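PDB 6NV6: glutathione S-transferase from Xanthomonas axonopodis pv. citri, which binds glutathione and, as a theta class transferase, probably conjugates it to electrophilic substrates. Local coordinates for residues 79-87 / 157-165. Numbering follows the deposited sequence.
Sequences YAPALYPQA and RFAMGDIPL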
loop_
_atom_site.group_PDB
_atom_site.type_symbol
_atom_site.label_atom_id
_atom_site.label_comp_id
_atom_site.label_asym_id
_atom_site.label_seq_id
_atom_site.Cartn_x
_atom_site.Cartn_y
_atom_site.Cartn_z
ATOM N N TYR A 79 17.228 4.850 -4.585
ATOM C CA TYR A 79 17.671 3.525 -4.995
ATOM C C TYR A 79 16.988 2.966 -6.226
ATOM O O TYR A 79 17.545 2.047 -6.836
ATOM C CB TYR A 79 17.497 2.511 -3.849
ATOM C CG TYR A 79 18.349 2.828 -2.653
ATOM C CD1 TYR A 79 19.725 2.693 -2.705
ATOM C CD2 TYR A 79 17.783 3.288 -1.478
ATOM C CE1 TYR A 79 20.517 2.998 -1.612
ATOM C CE2 TYR A 79 18.561 3.600 -0.381
ATOM C CZ TYR A 79 19.931 3.455 -0.451
ATOM O OH TYR A 79 20.708 3.764 0.645
ATOM N N ALA A 80 15.812 3.445 -6.605
ATOM C CA ALA A 80 15.078 2.888 -7.738
ATOM C C ALA A 80 14.545 4.032 -8.582
ATOM O O ALA A 80 13.351 4.354 -8.533
ATOM C CB ALA A 80 13.953 1.972 -7.261
ATOM N N PRO A 81 15.405 4.676 -9.374
ATOM C CA PRO A 81 14.951 5.852 -10.133
ATOM C C PRO A 81 13.949 5.507 -11.213
ATOM O O PRO A 81 13.292 6.417 -11.738
ATOM C CB PRO A 81 16.248 6.409 -10.738
ATOM C CG PRO A 81 17.384 5.564 -10.118
ATOM C CD PRO A 81 16.764 4.264 -9.761
ATOM N N ALA A 82 13.827 4.225 -11.570
ATOM C CA ALA A 82 12.740 3.799 -12.443
ATOM C C ALA A 82 11.385 4.073 -11.810
ATOM O O ALA A 82 10.378 4.190 -12.525
ATOM C CB ALA A 82 12.881 2.312 -12.770
ATOM N N LEU A 83 11.339 4.178 -10.477
ATOM C CA LEU A 83 10.097 4.340 -9.738
ATOM C C LEU A 83 9.787 5.780 -9.373
ATOM O O LEU A 83 8.684 6.052 -8.880
ATOM C CB LEU A 83 10.139 3.511 -8.459
ATOM C CG LEU A 83 10.015 2.018 -8.720
ATOM C CD1 LEU A 83 9.506 1.311 -7.483
ATOM C CD2 LEU A 83 9.109 1.763 -9.927
ATOM N N TYR A 84 10.728 6.698 -9.589
ATOM C CA TYR A 84 10.577 8.098 -9.211
ATOM C C TYR A 84 10.579 8.937 -10.480
ATOM O O TYR A 84 11.654 9.266 -11.000
ATOM C CB TYR A 84 11.705 8.517 -8.261
ATOM C CG TYR A 84 11.708 9.966 -7.819
ATOM C CD1 TYR A 84 12.267 10.954 -8.619
ATOM C CD2 TYR A 84 11.158 10.347 -6.598
ATOM C CE1 TYR A 84 12.273 12.277 -8.227
ATOM C CE2 TYR A 84 11.168 11.675 -6.185
ATOM C CZ TYR A 84 11.728 12.635 -7.009
ATOM O OH TYR A 84 11.754 13.961 -6.640
ATOM N N PRO A 85 9.412 9.270 -11.040
ATOM C CA PRO A 85 9.376 10.124 -12.236
ATOM C C PRO A 85 10.075 11.454 -11.993
ATOM O O PRO A 85 9.824 12.137 -10.994
ATOM C CB PRO A 85 7.877 10.307 -12.503
ATOM C CG PRO A 85 7.208 9.191 -11.795
ATOM C CD PRO A 85 8.063 8.887 -10.595
ATOM N N GLN A 86 10.972 11.823 -12.916
ATOM C CA GLN A 86 11.803 13.001 -12.693
ATOM C C GLN A 86 11.080 14.304 -13.026
ATOM O O GLN A 86 11.340 15.324 -12.383
ATOM C CB GLN A 86 13.105 12.869 -13.482
ATOM C CG GLN A 86 14.188 12.057 -12.741
ATOM C CD GLN A 86 14.928 12.847 -11.644
ATOM O OE1 GLN A 86 14.461 13.891 -11.165
ATOM N NE2 GLN A 86 16.090 12.336 -11.244
ATOM N N ALA A 87 10.170 14.298 -13.990
ATOM C CA ALA A 87 9.421 15.520 -14.272
ATOM C C ALA A 87 8.355 15.751 -13.203
ATOM O O ALA A 87 7.532 14.859 -12.953
ATOM C CB ALA A 87 8.758 15.461 -15.643
ATOM N N ARG A 157 3.004 4.171 -16.787
ATOM C CA ARG A 157 3.823 3.098 -16.254
ATOM C C ARG A 157 3.736 3.092 -14.732
ATOM O O ARG A 157 3.494 4.128 -14.101
ATOM C CB ARG A 157 5.287 3.243 -16.707
ATOM N N PHE A 158 3.907 1.903 -14.157
ATOM C CA PHE A 158 3.988 1.746 -12.711
ATOM C C PHE A 158 5.116 2.603 -12.128
ATOM O O PHE A 158 6.170 2.786 -12.742
ATOM C CB PHE A 158 4.192 0.258 -12.402
ATOM C CG PHE A 158 4.626 -0.040 -10.996
ATOM C CD1 PHE A 158 5.960 -0.031 -10.656
ATOM C CD2 PHE A 158 3.695 -0.399 -10.029
ATOM C CE1 PHE A 158 6.367 -0.334 -9.362
ATOM C CE2 PHE A 158 4.097 -0.703 -8.730
ATOM C CZ PHE A 158 5.438 -0.672 -8.398
ATOM N N ALA A 159 4.890 3.134 -10.933
ATOM C CA ALA A 159 5.912 3.897 -10.209
ATOM C C ALA A 159 5.488 3.981 -8.740
ATOM O O ALA A 159 4.511 3.345 -8.325
ATOM C CB ALA A 159 6.121 5.275 -10.838
ATOM N N MET A 160 6.228 4.769 -7.955
ATOM C CA MET A 160 6.009 4.844 -6.511
ATOM C C MET A 160 4.569 5.181 -6.156
ATOM O O MET A 160 4.081 4.776 -5.090
ATOM C CB MET A 160 6.943 5.896 -5.921
ATOM C CG MET A 160 6.812 7.254 -6.626
ATOM S SD MET A 160 7.669 8.589 -5.777
ATOM C CE MET A 160 9.032 7.638 -5.163
ATOM N N GLY A 161 3.888 5.932 -7.026
ATOM C CA GLY A 161 2.535 6.363 -6.738
ATOM C C GLY A 161 1.556 5.221 -6.568
ATOM O O GLY A 161 0.552 5.362 -5.867
ATOM N N ASP A 162 1.830 4.074 -7.187
ATOM C CA ASP A 162 0.947 2.925 -7.036
ATOM C C ASP A 162 1.162 2.169 -5.730
ATOM O O ASP A 162 0.325 1.332 -5.360
ATOM C CB ASP A 162 1.145 1.954 -8.201
ATOM C CG ASP A 162 0.663 2.513 -9.515
ATOM O OD1 ASP A 162 1.411 3.297 -10.148
ATOM O OD2 ASP A 162 -0.464 2.145 -9.911
ATOM N N ILE A 163 2.251 2.440 -5.022
ATOM C CA ILE A 163 2.695 1.568 -3.945
ATOM C C ILE A 163 1.835 1.709 -2.688
ATOM O O ILE A 163 1.431 0.681 -2.133
ATOM C CB ILE A 163 4.181 1.815 -3.666
ATOM C CG1 ILE A 163 5.015 1.211 -4.790
ATOM C CG2 ILE A 163 4.598 1.238 -2.314
ATOM C CD1 ILE A 163 6.494 1.497 -4.671
ATOM N N PRO A 164 1.508 2.916 -2.196
ATOM C CA PRO A 164 0.696 2.977 -0.962
ATOM C C PRO A 164 -0.671 2.322 -1.096
ATOM O O PRO A 164 -1.004 1.432 -0.292
ATOM C CB PRO A 164 0.594 4.480 -0.686
ATOM C CG PRO A 164 1.795 5.052 -1.334
ATOM C CD PRO A 164 2.017 4.249 -2.568
ATOM N N LEU A 165 -1.476 2.711 -2.096
ATOM C CA LEU A 165 -2.767 2.042 -2.280
ATOM C C LEU A 165 -2.599 0.576 -2.685
ATOM O O LEU A 165 -3.415 -0.270 -2.296
ATOM C CB LEU A 165 -3.611 2.776 -3.317
ATOM C CG LEU A 165 -5.046 2.266 -3.450
ATOM C CD1 LEU A 165 -5.811 2.403 -2.133
ATOM C CD2 LEU A 165 -5.771 2.992 -4.567
#
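F158 meets L83 at the start of this contact, with CD2 of L83 lying 3.5 Å from CE1 of F158. The methyl group comes in obliquely to the ring, and a branched leucine suits the spot because both its methyls reach F158 while CD1 also bridges to I163. F158 places its ring there by holding CG anti to the backbone N (chi1 166°); the same ring also makes a cation-pi contact with R195. At A159 the two segments come closest, CA of A159 4.2 Å from CA of L83, and a small side chain suits so close a backbone approach. CB of A159 lies 3.3 Å from O of L83 and 4.1 Å from CD of P85, whose rigid ring offers an apolar surface. M160 then supplies the polar link. Its backbone N donates to the O of L83 at 2.9 Å, nearly straight at 164° and directed at a lone pair in the carbonyl plane. The flexible thioether of M160 runs beside Y84, whose flat ring edge accepts CE 3.7 Å from CD2, while SD sits obliquely 5.1 Å from the ring centroid, a Met-aromatic contact. Residues 160-162 form a turn, with bonds from D162 N to A159 O and I163 N to M160 O. It probably corresponds to the N-capping box and hydrophobic staple region of GSTs, A159 standing where serine or threonine is usual. An acid suits buried D162 because L153 N, S154 OG and W188 NE1 meet its carboxylate. I163 extends CD1 to 4.1 Å from CD1 of L83, crossing at about a right angle. The contact thus fastens the loop between helices 68-79 and 88-118, which in this fold joins the thioredoxin-like and all-helical domains, to the loop leading into helix 163-174; L83 and M160 rest on A76 of helix 68-79, and L83 and F158 reach E24 of helix 13-25.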